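Local structure of nucleotidyl transferase AbiEii/AbiGii toxin family protein (6Y56) at residues 200-204 / 265-270; 194-200 / 259-263; 174-178 / 225-230; 166-171 / 185-189. The protein is a nucleotidyltransferase toxin (MenT4) of a Mycobacterium tuberculosis toxin-antitoxin system, probably transferring nucleotides to an RNA target such as tRNA acceptor stems. All coordinates share one frame; numbering follows the deposited sequence.

Contact 1: residues 200-204 / 265-270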
# COMPACT_ATOMS: atom_id res chain seq x y z
N ARG A 200 -13.09 -11.76 1.87
CA ARG A 200 -13.52 -12.39 0.63
C ARG A 200 -14.56 -11.54 -0.09
O ARG A 200 -14.49 -11.38 -1.31
CB ARG A 200 -14.08 -13.78 0.95
CG ARG A 200 -14.61 -14.55 -0.25
CD ARG A 200 -15.05 -15.97 0.14
NE ARG A 200 -16.06 -15.94 1.19
CZ ARG A 200 -16.00 -16.59 2.34
NH1 ARG A 200 -14.98 -17.39 2.63
NH2 ARG A 200 -16.98 -16.46 3.21
N ARG A 201 -15.53 -11.01 0.66
CA ARG A 201 -16.55 -10.14 0.07
C ARG A 201 -15.92 -8.90 -0.54
O ARG A 201 -16.20 -8.56 -1.70
CB ARG A 201 -17.59 -9.78 1.13
CG ARG A 201 -18.62 -8.72 0.73
CD ARG A 201 -19.41 -9.13 -0.50
NE ARG A 201 -20.14 -10.39 -0.32
CZ ARG A 201 -21.44 -10.48 -0.05
NH1 ARG A 201 -22.00 -11.68 0.06
NH2 ARG A 201 -22.17 -9.39 0.10
N LEU A 202 -15.05 -8.24 0.21
CA LEU A 202 -14.40 -7.03 -0.30
C LEU A 202 -13.54 -7.34 -1.51
O LEU A 202 -13.48 -6.53 -2.44
CB LEU A 202 -13.56 -6.39 0.80
CG LEU A 202 -14.33 -5.63 1.87
CD1 LEU A 202 -13.37 -5.24 2.99
CD2 LEU A 202 -14.96 -4.40 1.25
N TRP A 203 -12.84 -8.48 -1.51
CA TRP A 203 -12.02 -8.87 -2.66
C TRP A 203 -12.86 -8.93 -3.93
O TRP A 203 -12.50 -8.35 -4.96
CB TRP A 203 -11.36 -10.23 -2.38
CG TRP A 203 -10.60 -10.82 -3.52
CD1 TRP A 203 -9.57 -10.26 -4.21
CD2 TRP A 203 -10.81 -12.12 -4.09
NE1 TRP A 203 -9.11 -11.13 -5.17
CE2 TRP A 203 -9.86 -12.28 -5.12
CE3 TRP A 203 -11.71 -13.15 -3.84
CZ2 TRP A 203 -9.78 -13.44 -5.90
CZ3 TRP A 203 -11.63 -14.30 -4.59
CH2 TRP A 203 -10.67 -14.43 -5.62
N VAL A 204 -14.00 -9.61 -3.87
CA VAL A 204 -14.86 -9.72 -5.04
C VAL A 204 -15.33 -8.35 -5.50
O VAL A 204 -15.34 -8.04 -6.70
CB VAL A 204 -16.04 -10.67 -4.77
CG1 VAL A 204 -17.03 -10.66 -5.94
CG2 VAL A 204 -15.53 -12.06 -4.50
N ASP A 265 -14.61 -20.28 -0.94
CA ASP A 265 -15.97 -20.42 -0.42
C ASP A 265 -16.84 -19.21 -0.76
O ASP A 265 -17.54 -18.68 0.10
CB ASP A 265 -15.94 -20.70 1.08
CG ASP A 265 -15.18 -21.97 1.42
OD1 ASP A 265 -15.24 -22.93 0.61
OD2 ASP A 265 -14.53 -22.02 2.48
N LEU A 266 -16.81 -18.81 -2.03
CA LEU A 266 -17.67 -17.74 -2.50
C LEU A 266 -19.13 -18.13 -2.33
O LEU A 266 -19.52 -19.26 -2.65
CB LEU A 266 -17.41 -17.48 -3.99
CG LEU A 266 -15.99 -17.07 -4.37
CD1 LEU A 266 -15.88 -16.98 -5.88
CD2 LEU A 266 -15.62 -15.73 -3.75
N ASP A 267 -19.94 -17.19 -1.83
CA ASP A 267 -21.36 -17.45 -1.71
C ASP A 267 -22.06 -17.20 -3.05
O ASP A 267 -21.42 -16.84 -4.05
CB ASP A 267 -21.97 -16.70 -0.51
CG ASP A 267 -21.96 -15.19 -0.67
OD1 ASP A 267 -21.93 -14.69 -1.81
OD2 ASP A 267 -22.01 -14.50 0.37
N ALA A 268 -23.38 -17.40 -3.08
CA ALA A 268 -24.10 -17.30 -4.35
C ALA A 268 -23.98 -15.91 -4.95
O ALA A 268 -23.78 -15.76 -6.17
CB ALA A 268 -25.56 -17.70 -4.17
N ASP A 269 -24.07 -14.87 -4.12
CA ASP A 269 -23.97 -13.50 -4.63
C ASP A 269 -22.57 -13.23 -5.17
O ASP A 269 -22.41 -12.71 -6.28
CB ASP A 269 -24.30 -12.50 -3.52
CG ASP A 269 -25.79 -12.44 -3.20
OD1 ASP A 269 -26.62 -12.85 -4.04
OD2 ASP A 269 -26.12 -11.97 -2.09
N GLU A 270 -21.54 -13.63 -4.42
CA GLU A 270 -20.16 -13.44 -4.86
C GLU A 270 -19.89 -14.15 -6.18
O GLU A 270 -19.20 -13.61 -7.05
CB GLU A 270 -19.22 -13.91 -3.75
CG GLU A 270 -19.23 -12.93 -2.57
CD GLU A 270 -18.75 -13.50 -1.25
OE1 GLU A 270 -18.44 -14.71 -1.16
OE2 GLU A 270 -18.70 -12.73 -0.27
O HOH W 1 -17.90 -13.62 2.09
O HOH W 2 -19.05 -16.32 1.17
O HOH W 3 -24.94 -10.92 0.07
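E270 OE2 accepts R201 NE at 2.7 Å in a nearly straight bond (171°), and water 1, which also accepts from R200 NE, lies 2.6 Å from the same oxygen. The other carboxylate oxygen closes a capping box at the start of helix 268-273: D267 N donates to E270 OE1 at 3.0 Å, and E270 N returns a bond to D267 OD1 at 2.8 Å. The box thus fixes the two acids that face helix 196-212. R201 offers them the edge of its guanidinium, whose plane stands almost perpendicular to the E270 carboxylate (88°). Bends at chi2 and chi3, both 59°, fold the arginine back until NH1 also meets D267 OD2 at 2.8 Å, a weak bond within the salt bridge; water 3 joins that NH1 to OD2 of D269, whose OD1 pairs with R272. R200 is tied to the box more loosely, by water 1 and by a long ion pair of NE with E270 OE1 at 3.6 Å; D265 O lies over one guanidinium face, and NH1 bonds to F262 O. W203 and V204 give the helix its apolar surface here, where L266 CD2 touches V204 CG2 at 3.7 Å and the aliphatic CG of R200.

Contact 2: residues 194-200 / 259-263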
# COMPACT_ATOMS: atom_id res chain seq x y z
N ILE A 194 -7.50 -12.69 10.36
CA ILE A 194 -8.16 -12.34 9.11
C ILE A 194 -9.66 -12.51 9.32
O ILE A 194 -10.11 -13.58 9.76
CB ILE A 194 -7.70 -13.23 7.94
CG1 ILE A 194 -6.20 -13.02 7.67
CG2 ILE A 194 -8.51 -12.93 6.67
CD1 ILE A 194 -5.68 -13.83 6.49
N ASP A 195 -10.42 -11.47 9.01
CA ASP A 195 -11.88 -11.53 9.02
C ASP A 195 -12.28 -12.11 7.67
O ASP A 195 -12.49 -11.39 6.70
CB ASP A 195 -12.46 -10.14 9.22
CG ASP A 195 -13.97 -10.14 9.36
OD1 ASP A 195 -14.62 -11.18 9.10
OD2 ASP A 195 -14.50 -9.07 9.72
N GLU A 196 -12.34 -13.44 7.60
CA GLU A 196 -12.40 -14.14 6.31
C GLU A 196 -13.60 -13.77 5.46
O GLU A 196 -13.41 -13.46 4.26
CB GLU A 196 -12.31 -15.65 6.52
CG GLU A 196 -10.95 -16.14 6.97
CD GLU A 196 -10.90 -17.64 7.19
OE1 GLU A 196 -11.92 -18.33 6.98
OE2 GLU A 196 -9.83 -18.11 7.59
N PRO A 197 -14.84 -13.81 5.96
CA PRO A 197 -15.97 -13.46 5.08
C PRO A 197 -15.89 -12.03 4.57
O PRO A 197 -16.28 -11.75 3.44
CB PRO A 197 -17.20 -13.68 5.97
CG PRO A 197 -16.72 -14.60 7.06
CD PRO A 197 -15.31 -14.20 7.30
N LEU A 198 -15.40 -11.11 5.40
CA LEU A 198 -15.31 -9.71 4.99
C LEU A 198 -14.21 -9.50 3.95
O LEU A 198 -14.44 -8.80 2.95
CB LEU A 198 -15.07 -8.85 6.23
CG LEU A 198 -14.85 -7.36 5.96
CD1 LEU A 198 -16.06 -6.70 5.30
CD2 LEU A 198 -14.55 -6.69 7.30
N VAL A 199 -13.04 -10.11 4.16
CA VAL A 199 -11.97 -10.02 3.17
C VAL A 199 -12.41 -10.61 1.84
O VAL A 199 -12.19 -10.02 0.77
CB VAL A 199 -10.68 -10.67 3.70
CG1 VAL A 199 -9.66 -10.81 2.56
CG2 VAL A 199 -10.08 -9.83 4.80
N ARG A 200 -13.09 -11.76 1.87
CA ARG A 200 -13.52 -12.39 0.63
C ARG A 200 -14.56 -11.54 -0.09
O ARG A 200 -14.49 -11.38 -1.31
CB ARG A 200 -14.08 -13.78 0.95
CG ARG A 200 -14.61 -14.55 -0.25
CD ARG A 200 -15.05 -15.97 0.14
NE ARG A 200 -16.06 -15.94 1.19
CZ ARG A 200 -16.00 -16.59 2.34
NH1 ARG A 200 -14.98 -17.39 2.63
NH2 ARG A 200 -16.98 -16.46 3.21
N ARG A 259 -3.14 -20.26 3.25
CA ARG A 259 -3.94 -19.47 4.17
C ARG A 259 -5.19 -18.92 3.50
O ARG A 259 -6.24 -18.82 4.14
CB ARG A 259 -3.12 -18.30 4.74
CG ARG A 259 -3.90 -17.40 5.71
CD ARG A 259 -4.31 -18.17 6.96
NE ARG A 259 -5.21 -17.46 7.86
CZ ARG A 259 -6.53 -17.49 7.77
NH1 ARG A 259 -7.12 -18.17 6.79
NH2 ARG A 259 -7.28 -16.84 8.66
N PHE A 260 -5.10 -18.57 2.21
CA PHE A 260 -6.19 -17.92 1.52
C PHE A 260 -7.13 -18.90 0.83
O PHE A 260 -7.95 -18.49 -0.01
CB PHE A 260 -5.67 -16.81 0.61
CG PHE A 260 -5.20 -15.60 1.38
CD1 PHE A 260 -6.11 -14.66 1.83
CD2 PHE A 260 -3.87 -15.45 1.72
CE1 PHE A 260 -5.70 -13.57 2.57
CE2 PHE A 260 -3.45 -14.36 2.46
CZ PHE A 260 -4.37 -13.42 2.89
N ALA A 261 -7.05 -20.18 1.19
CA ALA A 261 -7.99 -21.17 0.68
C ALA A 261 -9.44 -20.76 0.89
O ALA A 261 -10.31 -21.12 0.08
CB ALA A 261 -7.72 -22.52 1.36
N PHE A 262 -9.74 -20.01 1.96
CA PHE A 262 -11.11 -19.58 2.24
C PHE A 262 -11.72 -18.76 1.12
O PHE A 262 -12.95 -18.64 1.05
CB PHE A 262 -11.19 -18.81 3.58
CG PHE A 262 -10.53 -17.45 3.54
CD1 PHE A 262 -11.24 -16.32 3.15
CD2 PHE A 262 -9.21 -17.31 3.91
CE1 PHE A 262 -10.62 -15.08 3.12
CE2 PHE A 262 -8.59 -16.08 3.89
CZ PHE A 262 -9.30 -14.95 3.49
N LEU A 263 -10.90 -18.19 0.24
CA LEU A 263 -11.45 -17.44 -0.88
C LEU A 263 -12.26 -18.32 -1.82
O LEU A 263 -13.08 -17.80 -2.59
CB LEU A 263 -10.34 -16.74 -1.67
CG LEU A 263 -9.57 -15.67 -0.91
CD1 LEU A 263 -8.40 -15.23 -1.77
CD2 LEU A 263 -10.46 -14.49 -0.55
O HOH W 4 -7.65 -15.42 11.32
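The first turn of helix 196-212, with I194 just ahead of it, packs on the 3-10 turn 261-263 that follows helix 249-259. F262 is the centrepiece. Its CG sits between the backbone N and the carbonyl carbon (chi1 69°), which turns the ring toward E196, and E196 CG comes over the middle of one face, 3.6 Å from the centroid and 8° off the normal. The E196 carboxylate runs on parallel to the ring (2°) but past its CG-CD2 rim, OE1 reaching F262 CB. Beyond the ring, E196 OE2 takes both terminal nitrogens of R259, NH1 at 2.8 Å and NH2 at 3.0 Å, in an end-on salt bridge to a single oxygen; the NH2 bond uses the anti lone pair. I194 packs against both R259 and the two rings: CD1 lies over one guanidinium face of R259 and touches F260 CZ at 3.9 Å, while CG2 meets F262 CZ at 3.8 Å. Water 4 accepts from I194 N and, weakly, from R259 NH2. Farther along the helix, R200 NH1 donates to F262 O at 2.9 Å from above the carbonyl plane, and L263 CD2 leans on R200 CB. With CG on the ring and OE2 gripped by R259, the E196 carboxylate probably has little freedom to rotate, and the arginine's charge would balance its own beside the aromatic rim.

Contact 3: residues 174-178 / 225-230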
# COMPACT_ATOMS: atom_id res chain seq x y z
N TYR A 174 -3.09 -8.98 -6.73
CA TYR A 174 -2.47 -10.29 -6.90
C TYR A 174 -3.21 -11.11 -7.94
O TYR A 174 -2.59 -11.88 -8.68
CB TYR A 174 -2.50 -10.99 -5.54
CG TYR A 174 -1.60 -12.19 -5.35
CD1 TYR A 174 -0.23 -12.05 -5.19
CD2 TYR A 174 -2.14 -13.46 -5.26
CE1 TYR A 174 0.58 -13.16 -4.98
CE2 TYR A 174 -1.35 -14.57 -5.04
CZ TYR A 174 -0.00 -14.41 -4.91
OH TYR A 174 0.77 -15.54 -4.70
N ARG A 175 -4.53 -10.95 -8.01
CA ARG A 175 -5.34 -11.67 -8.97
C ARG A 175 -4.99 -11.29 -10.41
O ARG A 175 -5.22 -12.08 -11.33
CB ARG A 175 -6.79 -11.34 -8.64
CG ARG A 175 -7.79 -11.89 -9.57
CD ARG A 175 -8.15 -10.92 -10.67
NE ARG A 175 -8.79 -11.73 -11.67
CZ ARG A 175 -9.43 -11.28 -12.73
NH1 ARG A 175 -10.00 -12.16 -13.54
NH2 ARG A 175 -9.53 -9.98 -12.97
N ARG A 176 -4.50 -10.07 -10.61
CA ARG A 176 -4.21 -9.56 -11.95
C ARG A 176 -2.75 -9.73 -12.34
O ARG A 176 -2.46 -10.08 -13.49
CB ARG A 176 -4.58 -8.07 -12.04
CG ARG A 176 -4.07 -7.40 -13.32
CD ARG A 176 -4.54 -5.97 -13.44
NE ARG A 176 -3.91 -5.12 -12.44
CZ ARG A 176 -2.71 -4.56 -12.57
NH1 ARG A 176 -1.99 -4.75 -13.68
NH2 ARG A 176 -2.22 -3.81 -11.59
N VAL A 177 -1.83 -9.48 -11.41
CA VAL A 177 -0.40 -9.54 -11.69
C VAL A 177 0.33 -9.98 -10.43
O VAL A 177 -0.02 -9.56 -9.32
CB VAL A 177 0.12 -8.18 -12.22
CG1 VAL A 177 -0.08 -7.09 -11.18
CG2 VAL A 177 1.57 -8.29 -12.62
N ALA A 178 1.35 -10.82 -10.60
CA ALA A 178 2.08 -11.41 -9.48
C ALA A 178 3.30 -10.55 -9.17
O ALA A 178 4.25 -10.51 -9.95
CB ALA A 178 2.49 -12.84 -9.83
N ASP A 225 -7.26 -17.66 -10.05
CA ASP A 225 -6.42 -16.50 -10.33
C ASP A 225 -5.48 -16.19 -9.18
O ASP A 225 -4.37 -15.69 -9.39
CB ASP A 225 -7.28 -15.25 -10.59
CG ASP A 225 -8.22 -15.40 -11.78
OD1 ASP A 225 -8.08 -16.34 -12.59
OD2 ASP A 225 -9.13 -14.55 -11.91
N VAL A 226 -5.90 -16.48 -7.95
CA VAL A 226 -5.08 -16.28 -6.76
C VAL A 226 -4.52 -17.60 -6.23
O VAL A 226 -3.38 -17.64 -5.77
CB VAL A 226 -5.88 -15.54 -5.67
CG1 VAL A 226 -5.15 -15.56 -4.34
CG2 VAL A 226 -6.17 -14.12 -6.10
N LEU A 227 -5.31 -18.67 -6.29
CA LEU A 227 -4.99 -19.89 -5.56
C LEU A 227 -4.26 -20.94 -6.38
O LEU A 227 -3.84 -21.95 -5.81
CB LEU A 227 -6.26 -20.51 -4.96
CG LEU A 227 -6.92 -19.68 -3.87
CD1 LEU A 227 -8.04 -20.48 -3.23
CD2 LEU A 227 -5.90 -19.24 -2.83
N ALA A 228 -4.09 -20.75 -7.69
CA ALA A 228 -3.27 -21.69 -8.43
C ALA A 228 -1.82 -21.58 -7.97
O ALA A 228 -1.35 -20.50 -7.58
CB ALA A 228 -3.35 -21.41 -9.93
N ALA A 229 -1.12 -22.70 -7.98
CA ALA A 229 0.27 -22.70 -7.57
C ALA A 229 1.06 -21.79 -8.51
O ALA A 229 0.96 -21.90 -9.73
CB ALA A 229 0.84 -24.12 -7.61
N ARG A 230 1.81 -20.87 -7.93
CA ARG A 230 2.69 -20.00 -8.69
C ARG A 230 4.13 -20.36 -8.35
O ARG A 230 4.45 -20.77 -7.23
CB ARG A 230 2.41 -18.52 -8.40
CG ARG A 230 1.05 -18.02 -8.91
CD ARG A 230 0.78 -16.53 -8.58
NE ARG A 230 -0.62 -16.16 -8.77
CZ ARG A 230 -1.10 -14.92 -8.67
NH1 ARG A 230 -0.30 -13.92 -8.34
NH2 ARG A 230 -2.39 -14.69 -8.88
O HOH W 5 -3.59 -14.72 -12.40
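Y174 and R230 meet by a cation-pi stack. The R230 guanidinium lies nearly flat on the tyrosine ring, planes 16° apart, with CZ 3.9 Å from the ring centroid and NH1 above its centre. The stretched arginine runs counter to the tyrosine side chain, which lays its flat end over the ring. A hydrogen bond adds to the stack: R230 NH1 donates to Y174 O at 3.1 Å, the oxygen staying in the guanidinium plane while the donor is tilted 28° from the carbonyl plane; NH2 points to the same oxygen, but its modelled place is doubtful. A178 CB approaches R230 NH1 to 3.3 Å.

The second charged pair is a side-on salt bridge to one oxygen. R175 NE and NH1 both reach D225 OD2, at 2.9 Å and 3.0 Å, from the same face of the carboxylate. A chi2 of -93° turns the arginine alongside the aspartate, so that the two point the same way. R222 N also donates to D225 OD2, and T218 O accepts from R175 NH1.

Apolar contact comes from V226, whose branches divide between two partners: CG1 against Y174 CD2 and CG2 against R175 CB, both at 3.8 Å.

The contact thus joins the C-terminal end of helix 163-174 and the loop after it to helix 224-227 and the loop that follows, which carries R230. Helix 196-212 covers R175 through V207 and V211 and meets V226 through W203, while L183 and L186 of helix 180-189 pack on Y174.

Contact 4: residues 166-171 / 185-189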
# COMPACT_ATOMS: atom_id res chain seq x y z
N ALA A 166 -7.27 -3.49 3.32
CA ALA A 166 -5.92 -3.56 2.78
C ALA A 166 -5.62 -4.95 2.23
O ALA A 166 -5.02 -5.09 1.15
CB ALA A 166 -4.91 -3.20 3.87
N CYS A 167 -6.06 -5.98 2.95
CA CYS A 167 -5.84 -7.34 2.48
C CYS A 167 -6.63 -7.60 1.19
O CYS A 167 -6.08 -8.15 0.22
CB CYS A 167 -6.23 -8.32 3.58
SG CYS A 167 -5.80 -10.03 3.23
N ALA A 168 -7.88 -7.14 1.14
CA ALA A 168 -8.69 -7.31 -0.08
C ALA A 168 -8.06 -6.59 -1.27
O ALA A 168 -8.06 -7.12 -2.39
CB ALA A 168 -10.12 -6.83 0.17
N GLU A 169 -7.51 -5.39 -1.05
CA GLU A 169 -6.85 -4.67 -2.14
C GLU A 169 -5.61 -5.41 -2.61
O GLU A 169 -5.34 -5.48 -3.82
CB GLU A 169 -6.50 -3.25 -1.70
CG GLU A 169 -7.72 -2.35 -1.58
CD GLU A 169 -7.41 -0.88 -1.75
OE1 GLU A 169 -6.22 -0.49 -1.72
OE2 GLU A 169 -8.37 -0.10 -1.89
N LYS A 170 -4.85 -5.99 -1.69
CA LYS A 170 -3.67 -6.76 -2.09
C LYS A 170 -4.07 -7.96 -2.91
O LYS A 170 -3.45 -8.25 -3.95
CB LYS A 170 -2.89 -7.21 -0.85
CG LYS A 170 -2.03 -6.14 -0.21
CD LYS A 170 -0.78 -5.90 -1.04
CE LYS A 170 -0.06 -4.67 -0.53
NZ LYS A 170 1.20 -4.50 -1.28
N LEU A 171 -5.12 -8.66 -2.49
CA LEU A 171 -5.59 -9.82 -3.23
C LEU A 171 -6.14 -9.43 -4.60
O LEU A 171 -6.05 -10.21 -5.56
CB LEU A 171 -6.68 -10.52 -2.42
CG LEU A 171 -6.22 -11.22 -1.14
CD1 LEU A 171 -7.41 -11.57 -0.25
CD2 LEU A 171 -5.39 -12.45 -1.50
N ASP A 185 3.68 -8.94 1.45
CA ASP A 185 2.67 -8.35 2.32
C ASP A 185 1.57 -9.35 2.65
O ASP A 185 1.11 -9.41 3.79
CB ASP A 185 2.09 -7.08 1.67
CG ASP A 185 3.12 -5.96 1.53
OD1 ASP A 185 4.19 -5.99 2.18
OD2 ASP A 185 2.83 -5.04 0.73
N LEU A 186 1.15 -10.15 1.67
CA LEU A 186 0.14 -11.17 1.92
C LEU A 186 0.66 -12.21 2.90
O LEU A 186 -0.12 -12.76 3.69
CB LEU A 186 -0.29 -11.83 0.61
CG LEU A 186 -1.21 -10.95 -0.24
CD1 LEU A 186 -1.34 -11.57 -1.61
CD2 LEU A 186 -2.57 -10.81 0.42
N ASN A 187 1.96 -12.51 2.84
CA ASN A 187 2.55 -13.43 3.81
C ASN A 187 2.42 -12.89 5.23
O ASN A 187 2.22 -13.67 6.17
CB ASN A 187 4.01 -13.71 3.45
CG ASN A 187 4.65 -14.73 4.37
OD1 ASN A 187 4.33 -15.92 4.30
ND2 ASN A 187 5.56 -14.28 5.22
N HIS A 188 2.52 -11.57 5.42
CA HIS A 188 2.25 -10.98 6.73
C HIS A 188 0.78 -11.06 7.09
O HIS A 188 0.45 -11.41 8.23
CB HIS A 188 2.74 -9.54 6.79
CG HIS A 188 4.17 -9.41 7.20
ND1 HIS A 188 4.59 -9.59 8.50
CD2 HIS A 188 5.28 -9.12 6.49
CE1 HIS A 188 5.89 -9.42 8.57
NE2 HIS A 188 6.34 -9.13 7.36
N PHE A 189 -0.12 -10.74 6.16
CA PHE A 189 -1.54 -10.85 6.48
C PHE A 189 -1.88 -12.27 6.89
O PHE A 189 -2.69 -12.49 7.80
CB PHE A 189 -2.42 -10.43 5.29
CG PHE A 189 -2.51 -8.95 5.08
CD1 PHE A 189 -3.09 -8.12 6.01
CD2 PHE A 189 -2.00 -8.39 3.92
CE1 PHE A 189 -3.16 -6.75 5.79
CE2 PHE A 189 -2.07 -7.03 3.69
CZ PHE A 189 -2.64 -6.21 4.63
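The F189 ring is the tightly packed heart of this contact. C167 CB stands over the centre of its face, 3.9 Å from the centroid and 9° off the normal, as a CH-pi contact. The sulfur, placed anti to the backbone N (chi1 -172°), meets the ring obliquely, closest to F189 CG at 3.9 Å. A166 CB reaches F189 CZ at 3.8 Å, and K170 CG meets F189 CE2 obliquely, the two side chains crossing at about a right angle. L186 continues the packing one turn away: its CD2 touches both K170 CB and L171 CD2, each at 3.8 Å.

Contact is looser where C167 SG faces L186 CD2 at 4.4 Å, and A166 at one end is partly exposed. On one flank of this row the link is polar but still buried. K170 bends at chi2, and its long tail reaches D185, with NZ giving a 2.6 Å salt-bridge hydrogen bond to OD2 through the anti lone pair. Neither charge depends on this bond alone, because K170 NZ also pairs with D182 and D185 OD2 with R64.

Helix 50-59 adds L54 against F189, and helix 196-212 adds V199 against C167 and L171. With segment axes 10.4 Å apart and a signed crossing angle of -139°, the two successive helices, joined by a short loop, form a helical hairpin: a roughly antiparallel pair with one phenylalanine at the centre of an apolar seam and a salt bridge at its margin.

Helix 196-212 unites contacts 1 and 2, which share R200 and have centres about 9 Å apart; W203 CE3 of one meets L263 CD2 of the other at 3.8 Å. W203 also reaches contact 3, its CZ2 lying 3.7 Å from V226 CG2, although those centres are about 17 Å apart. Contact 4, nearest the middle of the chain, backs onto contact 2, about 10 Å away, where F260 CE1 packs 3.6 Å from C167 SG, and onto contact 3, about 13 Å away, through Y174 and L186. Contacts 1, 2 and 3 interlock along the sequence; contact 4 crosses contact 3 but closes before contacts 1 and 2 open. None includes a strand of the six-stranded sheet.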